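Local coordinates for polyphosphate kinase (PDB 2O8R), which probably catalyses the reversible transfer of the terminal phosphate of ATP to a growing polyphosphate chain, with magnesium as cofactor, at residues 162-167 / 229-234; 268-273 / 295-300; 611-616 / 631-636. The protein carries 3 engineered substitutions. One frame throughout, in Å; residues are numbered along the deposited sequence.

Contact 1 of 3, residues 162-167 / 229-234; sequences VYLAVR and SYSIKV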
ATOM      1  N   VAL A 162      -8.611  -0.006 -19.144  1.00 58.73           N
ATOM      2  CA  VAL A 162      -8.638   0.088 -20.581  1.00 51.46           C
ATOM      3  C   VAL A 162      -8.974  -1.289 -21.092  1.00 51.05           C
ATOM      4  O   VAL A 162      -8.405  -2.275 -20.634  1.00 57.30           O
ATOM      5  CB  VAL A 162      -7.276   0.491 -21.125  1.00 50.89           C
ATOM      6  CG1 VAL A 162      -7.249   0.375 -22.633  1.00 61.85           C
ATOM      7  CG2 VAL A 162      -6.943   1.890 -20.693  1.00 68.89           C
ATOM      8  N   TYR A 163      -9.926  -1.359 -22.013  1.00 54.96           N
ATOM      9  CA  TYR A 163     -10.236  -2.612 -22.697  1.00 46.74           C
ATOM     10  C   TYR A 163     -10.099  -2.419 -24.194  1.00 52.24           C
ATOM     11  O   TYR A 163     -10.176  -1.291 -24.715  1.00 48.68           O
ATOM     12  CB  TYR A 163     -11.658  -3.074 -22.413  1.00 32.54           C
ATOM     13  CG  TYR A 163     -11.958  -3.501 -21.003  1.00 43.02           C
ATOM     14  CD1 TYR A 163     -12.265  -4.824 -20.715  1.00 40.05           C
ATOM     15  CD2 TYR A 163     -11.974  -2.580 -19.961  1.00 47.46           C
ATOM     16  CE1 TYR A 163     -12.569  -5.219 -19.423  1.00 43.22           C
ATOM     17  CE2 TYR A 163     -12.274  -2.968 -18.660  1.00 52.61           C
ATOM     18  CZ  TYR A 163     -12.566  -4.287 -18.397  1.00 45.60           C
ATOM     19  OH  TYR A 163     -12.870  -4.673 -17.107  1.00 61.71           O
ATOM     20  N   LEU A 164      -9.896  -3.537 -24.875  1.00 54.00           N
ATOM     21  CA  LEU A 164      -9.827  -3.572 -26.316  1.00 46.14           C
ATOM     22  C   LEU A 164     -11.053  -4.301 -26.804  1.00 52.28           C
ATOM     23  O   LEU A 164     -11.303  -5.452 -26.426  1.00 63.21           O
ATOM     24  CB  LEU A 164      -8.581  -4.333 -26.746  1.00 49.63           C
ATOM     25  CG  LEU A 164      -7.329  -3.623 -27.258  1.00 57.33           C
ATOM     26  CD1 LEU A 164      -7.391  -2.105 -27.195  1.00 67.06           C
ATOM     27  CD2 LEU A 164      -6.139  -4.161 -26.496  1.00 61.15           C
ATOM     28  N   ALA A 165     -11.844  -3.618 -27.620  1.00 63.56           N
ATOM     29  CA  ALA A 165     -12.903  -4.291 -28.352  1.00 67.24           C
ATOM     30  C   ALA A 165     -12.355  -4.654 -29.723  1.00 59.63           C
ATOM     31  O   ALA A 165     -11.883  -3.784 -30.456  1.00 66.64           O
ATOM     32  CB  ALA A 165     -14.110  -3.414 -28.471  1.00 50.64           C
ATOM     33  N   VAL A 166     -12.399  -5.944 -30.041  1.00 58.73           N
ATOM     34  CA  VAL A 166     -11.865  -6.496 -31.290  1.00 59.11           C
ATOM     35  C   VAL A 166     -12.997  -6.955 -32.205  1.00 60.73           C
ATOM     36  O   VAL A 166     -13.922  -7.626 -31.756  1.00 74.30           O
ATOM     37  CB  VAL A 166     -10.989  -7.751 -31.011  1.00 65.00           C
ATOM     38  CG1 VAL A 166     -10.452  -8.333 -32.295  1.00 50.18           C
ATOM     39  CG2 VAL A 166      -9.850  -7.428 -30.064  1.00 59.45           C
ATOM     40  N   ARG A 167     -12.918  -6.592 -33.482  1.00 63.47           N
ATOM     41  CA  ARG A 167     -13.847  -7.085 -34.501  1.00 63.85           C
ATOM     42  C   ARG A 167     -13.232  -8.266 -35.243  1.00 72.90           C
ATOM     43  O   ARG A 167     -12.100  -8.185 -35.718  1.00 68.75           O
ATOM     44  CB  ARG A 167     -14.169  -5.978 -35.496  1.00 57.09           C
ATOM     45  CG  ARG A 167     -15.008  -6.421 -36.664  1.00 71.63           C
ATOM     46  CD  ARG A 167     -15.599  -5.227 -37.380  1.00 88.70           C
ATOM     47  NE  ARG A 167     -14.641  -4.579 -38.263  1.00 92.21           N
ATOM     48  CZ  ARG A 167     -14.886  -3.453 -38.923  1.00 95.24           C
ATOM     49  NH1 ARG A 167     -16.062  -2.850 -38.790  1.00 70.63           N
ATOM     50  NH2 ARG A 167     -13.954  -2.927 -39.711  1.00 81.72           N
ATOM     51  N   SER A 229      -9.130  -3.446 -33.811  1.00 64.01           N
ATOM     52  CA  SER A 229      -9.434  -3.320 -32.403  1.00 64.23           C
ATOM     53  C   SER A 229      -9.475  -1.842 -32.057  1.00 60.88           C
ATOM     54  O   SER A 229      -8.897  -1.012 -32.767  1.00 56.80           O
ATOM     55  CB  SER A 229      -8.428  -4.083 -31.537  1.00 64.88           C
ATOM     56  OG  SER A 229      -7.141  -3.504 -31.593  1.00 70.18           O
ATOM     57  N   TYR A 230     -10.197  -1.523 -30.985  1.00 53.82           N
ATOM     58  CA  TYR A 230     -10.383  -0.146 -30.546  1.00 48.54           C
ATOM     59  C   TYR A 230     -10.363  -0.098 -29.026  1.00 54.46           C
ATOM     60  O   TYR A 230     -10.959  -0.957 -28.361  1.00 50.38           O
ATOM     61  CB  TYR A 230     -11.716   0.399 -31.045  1.00 65.57           C
ATOM     62  CG  TYR A 230     -12.135  -0.089 -32.418  1.00 79.29           C
ATOM     63  CD1 TYR A 230     -11.878   0.674 -33.555  1.00 62.60           C
ATOM     64  CD2 TYR A 230     -12.802  -1.307 -32.577  1.00 77.30           C
ATOM     65  CE1 TYR A 230     -12.269   0.239 -34.805  1.00 71.97           C
ATOM     66  CE2 TYR A 230     -13.190  -1.752 -33.828  1.00 78.89           C
ATOM     67  CZ  TYR A 230     -12.924  -0.971 -34.940  1.00 73.58           C
ATOM     68  OH  TYR A 230     -13.311  -1.406 -36.186  1.00 72.00           O
ATOM     69  N   SER A 231      -9.662   0.894 -28.482  1.00 58.81           N
ATOM     70  CA  SER A 231      -9.550   1.055 -27.040  1.00 56.80           C
ATOM     71  C   SER A 231     -10.827   1.686 -26.548  1.00 62.64           C
ATOM     72  O   SER A 231     -11.336   2.634 -27.152  1.00 54.31           O
ATOM     73  CB  SER A 231      -8.366   1.948 -26.659  1.00 58.89           C
ATOM     74  OG  SER A 231      -7.151   1.432 -27.164  1.00 81.80           O
ATOM     75  N   ILE A 232     -11.348   1.143 -25.458  1.00 55.18           N
ATOM     76  CA  ILE A 232     -12.503   1.718 -24.801  1.00 57.42           C
ATOM     77  C   ILE A 232     -12.235   1.919 -23.316  1.00 56.98           C
ATOM     78  O   ILE A 232     -11.315   1.325 -22.754  1.00 67.86           O
ATOM     79  CB  ILE A 232     -13.762   0.855 -24.990  1.00 65.68           C
ATOM     80  CG1 ILE A 232     -13.496  -0.593 -24.554  1.00 60.50           C
ATOM     81  CG2 ILE A 232     -14.249   0.941 -26.435  1.00 64.78           C
ATOM     82  CD1 ILE A 232     -14.740  -1.434 -24.416  1.00 48.28           C
ATOM     83  N   LYS A 233     -13.056   2.762 -22.701  1.00 61.93           N
ATOM     84  CA  LYS A 233     -12.974   3.098 -21.288  1.00 62.38           C
ATOM     85  C   LYS A 233     -14.364   3.539 -20.842  1.00 64.96           C
ATOM     86  O   LYS A 233     -15.046   4.279 -21.554  1.00 63.12           O
ATOM     87  CB  LYS A 233     -11.971   4.234 -21.098  1.00 68.12           C
ATOM     88  CG  LYS A 233     -11.980   4.924 -19.738  1.00 74.32           C
ATOM     89  CD  LYS A 233     -11.014   6.106 -19.751  1.00 73.05           C
ATOM     90  CE  LYS A 233     -11.285   7.081 -18.624  1.00 84.36           C
ATOM     91  NZ  LYS A 233     -10.883   6.541 -17.301  1.00 95.21           N
ATOM     92  N   VAL A 234     -14.794   3.080 -19.677  1.00 61.29           N
ATOM     93  CA  VAL A 234     -16.046   3.553 -19.111  1.00 63.03           C
ATOM     94  C   VAL A 234     -15.770   4.137 -17.739  1.00 67.18           C
ATOM     95  O   VAL A 234     -15.020   3.557 -16.970  1.00 86.72           O
ATOM     96  CB  VAL A 234     -17.126   2.422 -19.065  1.00 65.75           C
ATOM     97  CG1 VAL A 234     -16.567   1.145 -18.483  1.00 59.83           C
ATOM     98  CG2 VAL A 234     -18.364   2.855 -18.303  1.00 68.11           C
TER
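The carbonyl oxygen of Ala165 takes two donors from the opposite strand: a hydrogen bond from Tyr230 N (2.9 Å) and a CA-H...O contact from Ser229 CA (3.2 Å). Tyr163 O repeats the pattern two residues back, with Ile232 N at 2.8 Å in a nearly straight bond (169°) and the CA-H of Ser231 beside it. Return bonds from Tyr163 N to Ile232 O and from Ala165 N to Tyr230 O complete two hydrogen-bonded pairs, Tyr163 with Ile232 and Ala165 with Tyr230, in which each residue both gives and accepts a backbone bond. Residues 163-167 and 229-234 thus form antiparallel neighbours in the interior of the mixed sheet of the middle domain, flanked by strand 178-183 beyond the first and strand 268-272 beyond the second. The hydrogen-bonded pairs send their side chains to one face. There CG1 of Ile232, turned between its own backbone N and carbonyl carbon (chi1 54°), packs on Tyr163 CB at 3.8 Å, while Leu181 and Phe269 add apolar cover. The phenol of Tyr163 takes no part in this pairing: its OH is hydrogen-bonded to the backbone N of Arg158. At the far end the Tyr230 ring runs out along the strand, bringing its OH over the centre of the Arg167 guanidinium, 3.8 Å from CZ, with the two planes nearly perpendicular (89°). This is contact over a face, and the guanidinium also makes a cation-pi interaction with Tyr177. On the reverse face, Leu164 CD1 lies 3.5 Å from Ser231 OG, and Val166 CG2, set beside its own backbone N, rests on Ser229 CB at 3.9 Å. Helix 209-214 covers this side, where Ile213 and Lys214 pack on Leu164.

Contact 2 of 3, residues 268-273 / 295-300; sequences RFMYDG and IRSGNY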
ATOM      1  N   ARG A 268     -19.718   8.035 -18.257  1.00 86.81           N
ATOM      2  CA  ARG A 268     -18.942   8.235 -19.463  1.00 84.04           C
ATOM      3  C   ARG A 268     -18.705   6.884 -20.129  1.00 79.35           C
ATOM      4  O   ARG A 268     -18.524   5.872 -19.445  1.00 85.37           O
ATOM      5  CB  ARG A 268     -17.611   8.896 -19.090  1.00 90.01           C
ATOM      6  CG  ARG A 268     -16.791   9.409 -20.247  1.00 83.91           C
ATOM      7  CD  ARG A 268     -15.807  10.481 -19.800  1.00 95.44           C
ATOM      8  NE  ARG A 268     -14.714   9.962 -18.982  1.00 92.00           N
ATOM      9  CZ  ARG A 268     -13.703  10.704 -18.535  1.00 80.48           C
ATOM     10  NH1 ARG A 268     -13.652  11.996 -18.816  1.00 92.69           N
ATOM     11  NH2 ARG A 268     -12.742  10.158 -17.806  1.00 68.94           N
ATOM     12  N   PHE A 269     -18.750   6.865 -21.458  1.00 65.02           N
ATOM     13  CA  PHE A 269     -18.204   5.750 -22.226  1.00 71.53           C
ATOM     14  C   PHE A 269     -17.373   6.305 -23.372  1.00 70.67           C
ATOM     15  O   PHE A 269     -17.901   6.829 -24.343  1.00 86.17           O
ATOM     16  CB  PHE A 269     -19.292   4.806 -22.740  1.00 71.93           C
ATOM     17  CG  PHE A 269     -18.747   3.595 -23.454  1.00 81.11           C
ATOM     18  CD1 PHE A 269     -18.453   2.438 -22.749  1.00 79.67           C
ATOM     19  CD2 PHE A 269     -18.509   3.620 -24.828  1.00 71.58           C
ATOM     20  CE1 PHE A 269     -17.939   1.324 -23.403  1.00 83.98           C
ATOM     21  CE2 PHE A 269     -17.999   2.519 -25.484  1.00 72.97           C
ATOM     22  CZ  PHE A 269     -17.708   1.366 -24.772  1.00 78.69           C
HETATM   23  N   MSE A 270     -16.064   6.172 -23.252  1.00 78.74           N
HETATM   24  CA  MSE A 270     -15.132   6.849 -24.131  1.00 83.43           C
HETATM   25  C   MSE A 270     -14.446   5.824 -25.018  1.00 72.80           C
HETATM   26  O   MSE A 270     -14.092   4.740 -24.556  1.00 61.53           O
HETATM   27  CB  MSE A 270     -14.121   7.588 -23.263  1.00 94.82           C
HETATM   28  CG  MSE A 270     -13.078   8.412 -23.973  1.00113.36           C
HETATM   29 SE   MSE A 270     -11.806   8.903 -22.593  1.00117.14          SE
HETATM   30  CE  MSE A 270     -10.353   9.672 -23.652  1.00111.44           C
ATOM     31  N   TYR A 271     -14.266   6.156 -26.291  1.00 63.37           N
ATOM     32  CA  TYR A 271     -13.697   5.198 -27.235  1.00 73.17           C
ATOM     33  C   TYR A 271     -12.946   5.883 -28.357  1.00 79.17           C
ATOM     34  O   TYR A 271     -13.226   7.035 -28.689  1.00 77.89           O
ATOM     35  CB  TYR A 271     -14.784   4.293 -27.822  1.00 80.93           C
ATOM     36  CG  TYR A 271     -15.862   5.038 -28.573  1.00 86.84           C
ATOM     37  CD1 TYR A 271     -15.777   5.218 -29.947  1.00 80.34           C
ATOM     38  CD2 TYR A 271     -16.970   5.558 -27.907  1.00 92.79           C
ATOM     39  CE1 TYR A 271     -16.757   5.897 -30.642  1.00 99.63           C
ATOM     40  CE2 TYR A 271     -17.957   6.248 -28.590  1.00105.26           C
ATOM     41  CZ  TYR A 271     -17.846   6.414 -29.959  1.00104.43           C
ATOM     42  OH  TYR A 271     -18.824   7.095 -30.650  1.00100.47           O
ATOM     43  N   ASP A 272     -12.001   5.148 -28.935  1.00 75.77           N
ATOM     44  CA  ASP A 272     -11.204   5.600 -30.062  1.00 81.15           C
ATOM     45  C   ASP A 272     -12.108   5.875 -31.261  1.00 85.85           C
ATOM     46  O   ASP A 272     -12.768   4.977 -31.775  1.00 91.02           O
ATOM     47  CB  ASP A 272     -10.127   4.545 -30.361  1.00 95.22           C
ATOM     48  CG  ASP A 272      -9.711   4.500 -31.818  1.00101.52           C
ATOM     49  OD1 ASP A 272      -9.454   5.563 -32.428  1.00106.04           O
ATOM     50  OD2 ASP A 272      -9.619   3.373 -32.344  1.00109.66           O
ATOM     51  N   GLY A 273     -12.118   7.134 -31.692  1.00 85.68           N
ATOM     52  CA  GLY A 273     -13.055   7.647 -32.695  1.00 88.44           C
ATOM     53  C   GLY A 273     -13.140   6.953 -34.045  1.00 86.05           C
ATOM     54  O   GLY A 273     -14.119   7.130 -34.770  1.00 80.77           O
ATOM     55  N   ILE A 295     -18.558   9.220 -25.888  1.00 87.62           N
ATOM     56  CA  ILE A 295     -17.714  10.285 -26.413  1.00 81.53           C
ATOM     57  C   ILE A 295     -16.581   9.680 -27.219  1.00 80.60           C
ATOM     58  O   ILE A 295     -15.705   9.016 -26.668  1.00 73.51           O
ATOM     59  CB  ILE A 295     -17.087  11.136 -25.291  1.00 84.14           C
ATOM     60  CG1 ILE A 295     -18.068  11.323 -24.133  1.00 77.73           C
ATOM     61  CG2 ILE A 295     -16.600  12.474 -25.847  1.00 81.70           C
ATOM     62  CD1 ILE A 295     -17.457  11.990 -22.928  1.00 90.63           C
ATOM     63  N   ARG A 296     -16.598   9.899 -28.528  1.00 85.08           N
ATOM     64  CA  ARG A 296     -15.486   9.461 -29.353  1.00 94.89           C
ATOM     65  C   ARG A 296     -14.279  10.364 -29.146  1.00 91.26           C
ATOM     66  O   ARG A 296     -14.385  11.587 -29.211  1.00100.20           O
ATOM     67  CB  ARG A 296     -15.860   9.338 -30.835  1.00 90.99           C
ATOM     68  CG  ARG A 296     -17.166   9.992 -31.261  1.00108.76           C
ATOM     69  CD  ARG A 296     -17.487   9.628 -32.712  1.00103.03           C
ATOM     70  NE  ARG A 296     -16.275   9.637 -33.531  1.00117.36           N
ATOM     71  CZ  ARG A 296     -15.791  10.707 -34.159  1.00120.34           C
ATOM     72  NH1 ARG A 296     -16.417  11.876 -34.086  1.00123.35           N
ATOM     73  NH2 ARG A 296     -14.675  10.607 -34.869  1.00114.53           N
ATOM     74  N   SER A 297     -13.138   9.750 -28.862  1.00 82.03           N
ATOM     75  CA  SER A 297     -11.923  10.499 -28.614  1.00 89.36           C
ATOM     76  C   SER A 297     -10.747   9.910 -29.379  1.00 86.89           C
ATOM     77  O   SER A 297     -10.926   9.165 -30.344  1.00 89.57           O
ATOM     78  CB  SER A 297     -11.612  10.533 -27.123  1.00 74.45           C
ATOM     79  OG  SER A 297     -11.208   9.256 -26.691  1.00106.59           O
ATOM     80  N   GLY A 298      -9.543  10.249 -28.928  1.00 87.52           N
ATOM     81  CA  GLY A 298      -8.317   9.876 -29.611  1.00 83.61           C
ATOM     82  C   GLY A 298      -7.952   8.417 -29.480  1.00 81.92           C
ATOM     83  O   GLY A 298      -8.730   7.599 -28.984  1.00 82.83           O
ATOM     84  N   ASN A 299      -6.746   8.097 -29.922  1.00 84.27           N
ATOM     85  CA  ASN A 299      -6.343   6.711 -30.109  1.00 78.92           C
ATOM     86  C   ASN A 299      -5.842   5.992 -28.852  1.00 80.78           C
ATOM     87  O   ASN A 299      -5.788   4.759 -28.824  1.00 77.41           O
ATOM     88  CB  ASN A 299      -5.292   6.647 -31.204  1.00 76.79           C
ATOM     89  CG  ASN A 299      -5.226   5.310 -31.841  1.00 67.56           C
ATOM     90  OD1 ASN A 299      -4.365   4.503 -31.507  1.00 69.70           O
ATOM     91  ND2 ASN A 299      -6.149   5.044 -32.762  1.00 90.26           N
ATOM     92  N   TYR A 300      -5.464   6.767 -27.830  1.00 78.65           N
ATOM     93  CA  TYR A 300      -5.083   6.222 -26.519  1.00 74.53           C
ATOM     94  C   TYR A 300      -5.938   6.831 -25.418  1.00 72.45           C
ATOM     95  O   TYR A 300      -6.097   8.049 -25.363  1.00 63.62           O
ATOM     96  CB  TYR A 300      -3.601   6.465 -26.220  1.00 59.41           C
ATOM     97  CG  TYR A 300      -2.692   5.850 -27.241  1.00 54.01           C
ATOM     98  CD1 TYR A 300      -2.338   4.508 -27.163  1.00 58.13           C
ATOM     99  CD2 TYR A 300      -2.203   6.606 -28.306  1.00 50.64           C
ATOM    100  CE1 TYR A 300      -1.503   3.929 -28.120  1.00 53.86           C
ATOM    101  CE2 TYR A 300      -1.376   6.042 -29.262  1.00 55.70           C
ATOM    102  CZ  TYR A 300      -1.025   4.705 -29.162  1.00 47.56           C
ATOM    103  OH  TYR A 300      -0.201   4.149 -30.108  1.00 56.90           O
TER
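Tyr271 lays its ring against the backbone of Arg296: the Arg296 CA lies 4.0 Å from the ring centroid, 14° off the normal, a CH-pi contact over the face. The ring is brought there by a first torsion of 60°, and its phenol end crosses the aliphatic arm of Arg296, OH 3.4 Å from CG and about as near CD. Beside this packed part, Ser297 N bonds Tyr271 O at 2.7 Å, nearly straight at 175°, and Gly273 N bonds Ser297 O at 2.7 Å. Together with the bonds from Ile295 N to Phe269 O and from Tyr271 N to Ile295 O, they hold strands 268-272 and 294-297 in parallel register. The two strands belong to a beta-alpha-beta unit whose helix, 277-283, packs on Tyr271 through Leu280, while 294-297 ends the sheet within this chain. On the opposite face the Ile295 CD1 methyl touches CG of Arg268 at 3.8 Å; the charged end of that arginine pairs with Glu50. The extended selenomethionine Met270 passes Ser297 OG, with CE 3.2 Å from it, and lies beside a bound sulfate, probably from the crystallisation liquor. Toward solvent the grip slackens: the exposed Arg296 guanidinium meets Gly273 O edge-on, NH2 standing 3.5 Å from it. Where strand gives way to loop, partly exposed Asn299 ND2 bonds buried Asp272 OD1 weakly (3.4 Å), their planes well apart.

Contact 3 of 3, residues 611-616 / 631-636; sequences VFISSA and CPVLDP
Phe612 leans its ring obliquely on Pro632, with CE1 3.7 Å from the pyrrolidine CD and CD1 3.4 Å from Pro632 N. Placing CG beside the phenylalanine's own backbone N (chi1 -66°) brings the ring over to the Cys631-Pro632 peptide and the proline ring. The two residues form a non-hydrogen-bonded antiparallel pair, so the missing N-H of the proline costs nothing across this contact. On the other face Val633 is the shared partner: its CG2 touches Val611 CG1, the two valines lying side by side, and also Ile613 CD1, each at 4.1 Å. Helix 636-651 covers this group, Ile642 packing on both valines. Between the faces, Ile613 and Cys631 exchange two backbone bonds, Cys631 N to Ile613 O and Ile613 N to Cys631 O, both 2.8 Å, and Val633 N reaches Val611 O at the same distance, two residues before Asp635, the N-cap of helix 636-651. The paired strands belong to the mixed sheet of the second C-terminal domain, of the PLD clan. Beyond the pairing, Ser614 OG accepts from Ala616 N at 2.9 Å, an ST turn that ends the strand. Ile613 lies about 10 Å, side chain to side chain, from His597, predicted to bind ATP. Side chain meets side chain here only through carbon atoms, and the hydrogen bonds across the contact are all backbone, so its cohesion should depend little on charge state.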
ATOM      1  N   VAL A 611      -4.778  39.764   9.310  1.00 51.62           N
ATOM      2  CA  VAL A 611      -4.572  38.626   8.431  1.00 53.84           C
ATOM      3  C   VAL A 611      -5.087  37.340   9.055  1.00 59.64           C
ATOM      4  O   VAL A 611      -4.769  37.024  10.205  1.00 57.65           O
ATOM      5  CB  VAL A 611      -3.101  38.476   8.042  1.00 56.20           C
ATOM      6  CG1 VAL A 611      -2.904  37.262   7.144  1.00 49.84           C
ATOM      7  CG2 VAL A 611      -2.615  39.744   7.356  1.00 56.50           C
ATOM      8  N   PHE A 612      -5.897  36.605   8.295  1.00 61.12           N
ATOM      9  CA  PHE A 612      -6.378  35.311   8.758  1.00 57.74           C
ATOM     10  C   PHE A 612      -5.855  34.162   7.920  1.00 59.62           C
ATOM     11  O   PHE A 612      -5.681  34.284   6.708  1.00 64.90           O
ATOM     12  CB  PHE A 612      -7.893  35.274   8.785  1.00 52.37           C
ATOM     13  CG  PHE A 612      -8.502  36.197   9.787  1.00 66.25           C
ATOM     14  CD1 PHE A 612      -8.810  35.746  11.064  1.00 72.09           C
ATOM     15  CD2 PHE A 612      -8.775  37.516   9.456  1.00 53.81           C
ATOM     16  CE1 PHE A 612      -9.378  36.597  11.994  1.00 37.68           C
ATOM     17  CE2 PHE A 612      -9.335  38.370  10.376  1.00 47.86           C
ATOM     18  CZ  PHE A 612      -9.639  37.909  11.645  1.00 56.64           C
ATOM     19  N   ILE A 613      -5.607  33.048   8.599  1.00 58.20           N
ATOM     20  CA  ILE A 613      -5.229  31.782   7.991  1.00 51.78           C
ATOM     21  C   ILE A 613      -6.418  30.843   8.170  1.00 57.33           C
ATOM     22  O   ILE A 613      -6.917  30.696   9.299  1.00 47.85           O
ATOM     23  CB  ILE A 613      -3.961  31.228   8.698  1.00 57.93           C
ATOM     24  CG1 ILE A 613      -2.713  31.763   8.015  1.00 53.51           C
ATOM     25  CG2 ILE A 613      -3.901  29.704   8.729  1.00 41.31           C
ATOM     26  CD1 ILE A 613      -1.462  31.455   8.787  1.00 87.75           C
ATOM     27  N   SER A 614      -6.901  30.232   7.080  1.00 43.00           N
ATOM     28  CA  SER A 614      -8.079  29.362   7.207  1.00 47.72           C
ATOM     29  C   SER A 614      -7.986  27.934   6.696  1.00 47.68           C
ATOM     30  O   SER A 614      -7.159  27.598   5.851  1.00 60.42           O
ATOM     31  CB  SER A 614      -9.317  30.017   6.602  1.00 48.94           C
ATOM     32  OG  SER A 614     -10.476  29.302   7.014  1.00 42.62           O
ATOM     33  N   SER A 615      -8.873  27.101   7.231  1.00 56.30           N
ATOM     34  CA  SER A 615      -9.087  25.747   6.739  1.00 57.91           C
ATOM     35  C   SER A 615     -10.170  25.728   5.670  1.00 52.22           C
ATOM     36  O   SER A 615     -10.264  24.784   4.896  1.00 57.62           O
ATOM     37  CB  SER A 615      -9.492  24.820   7.887  1.00 51.20           C
ATOM     38  OG  SER A 615     -10.804  25.116   8.325  1.00 66.64           O
ATOM     39  N   ALA A 616     -10.976  26.781   5.618  1.00 59.00           N
ATOM     40  CA  ALA A 616     -12.114  26.827   4.703  1.00 64.31           C
ATOM     41  C   ALA A 616     -11.880  27.665   3.454  1.00 54.48           C
ATOM     42  O   ALA A 616     -11.251  28.722   3.513  1.00 80.12           O
ATOM     43  CB  ALA A 616     -13.345  27.341   5.432  1.00 68.80           C
ATOM     44  N   CYS A 631      -7.934  31.658  11.767  1.00 66.12           N
ATOM     45  CA  CYS A 631      -7.137  32.196  12.848  1.00 46.93           C
ATOM     46  C   CYS A 631      -6.442  33.498  12.461  1.00 61.82           C
ATOM     47  O   CYS A 631      -5.847  33.586  11.384  1.00 57.45           O
ATOM     48  CB  CYS A 631      -6.097  31.179  13.245  1.00 52.19           C
ATOM     49  SG  CYS A 631      -5.411  31.485  14.837  1.00 63.95           S
ATOM     50  N   PRO A 632      -6.545  34.524  13.332  1.00 57.02           N
ATOM     51  CA  PRO A 632      -5.791  35.763  13.229  1.00 53.35           C
ATOM     52  C   PRO A 632      -4.311  35.523  13.418  1.00 62.30           C
ATOM     53  O   PRO A 632      -3.911  34.750  14.293  1.00 62.82           O
ATOM     54  CB  PRO A 632      -6.302  36.583  14.415  1.00 50.35           C
ATOM     55  CG  PRO A 632      -6.825  35.598  15.353  1.00 46.63           C
ATOM     56  CD  PRO A 632      -7.458  34.562  14.482  1.00 42.87           C
ATOM     57  N   VAL A 633      -3.514  36.179  12.588  1.00 44.64           N
ATOM     58  CA  VAL A 633      -2.087  36.189  12.749  1.00 49.24           C
ATOM     59  C   VAL A 633      -1.796  37.429  13.591  1.00 62.19           C
ATOM     60  O   VAL A 633      -1.873  38.548  13.092  1.00 68.95           O
ATOM     61  CB  VAL A 633      -1.425  36.282  11.382  1.00 46.54           C
ATOM     62  CG1 VAL A 633       0.094  36.252  11.497  1.00 50.73           C
ATOM     63  CG2 VAL A 633      -1.921  35.160  10.504  1.00 63.00           C
ATOM     64  N   LEU A 634      -1.503  37.237  14.874  1.00 58.62           N
ATOM     65  CA  LEU A 634      -1.329  38.370  15.802  1.00 61.14           C
ATOM     66  C   LEU A 634       0.026  39.072  15.742  1.00 63.02           C
ATOM     67  O   LEU A 634       0.106  40.297  15.852  1.00 72.31           O
ATOM     68  CB  LEU A 634      -1.617  37.941  17.237  1.00 37.37           C
ATOM     69  CG  LEU A 634      -3.048  37.421  17.372  1.00 39.25           C
ATOM     70  CD1 LEU A 634      -3.323  37.044  18.789  1.00 36.54           C
ATOM     71  CD2 LEU A 634      -4.072  38.446  16.872  1.00 33.18           C
ATOM     72  N   ASP A 635       1.084  38.294  15.567  1.00 63.56           N
ATOM     73  CA  ASP A 635       2.425  38.839  15.467  1.00 58.33           C
ATOM     74  C   ASP A 635       2.611  39.670  14.197  1.00 59.97           C
ATOM     75  O   ASP A 635       2.419  39.178  13.082  1.00 59.28           O
ATOM     76  CB  ASP A 635       3.445  37.714  15.523  1.00 60.26           C
ATOM     77  CG  ASP A 635       4.857  38.220  15.597  1.00 64.58           C
ATOM     78  OD1 ASP A 635       5.300  38.903  14.645  1.00 69.09           O
ATOM     79  OD2 ASP A 635       5.530  37.918  16.605  1.00 87.86           O
ATOM     80  N   PRO A 636       3.014  40.938  14.370  1.00 70.30           N
ATOM     81  CA  PRO A 636       3.139  41.902  13.285  1.00 57.46           C
ATOM     82  C   PRO A 636       4.121  41.487  12.199  1.00 58.27           C
ATOM     83  O   PRO A 636       3.793  41.613  11.017  1.00 58.84           O
ATOM     84  CB  PRO A 636       3.622  43.163  14.003  1.00 47.37           C
ATOM     85  CG  PRO A 636       3.146  42.984  15.393  1.00 42.66           C
ATOM     86  CD  PRO A 636       3.373  41.546  15.660  1.00 65.50           C
TER

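Contacts 1 and 2 are neighbours in the sheet of the middle domain, their centres 9 Å apart. Strand 225-235 of contact 1 pairs directly with strand 268-272 of contact 2, and a probable hydrogen bond from Met270 N to Lys233 O (2.7 Å) ties them together. Contact 1 is interior and antiparallel, its residues mostly buried; contact 2 is the parallel edge of the same sheet, partly buried, and gathers more polar and charged groups. Contact 3 is a separate buried antiparallel pairing in the second C-terminal domain, its centre about 52 and 47 Å from the centres of the others across the chain's middle, and side chain meets side chain there through carbon alone.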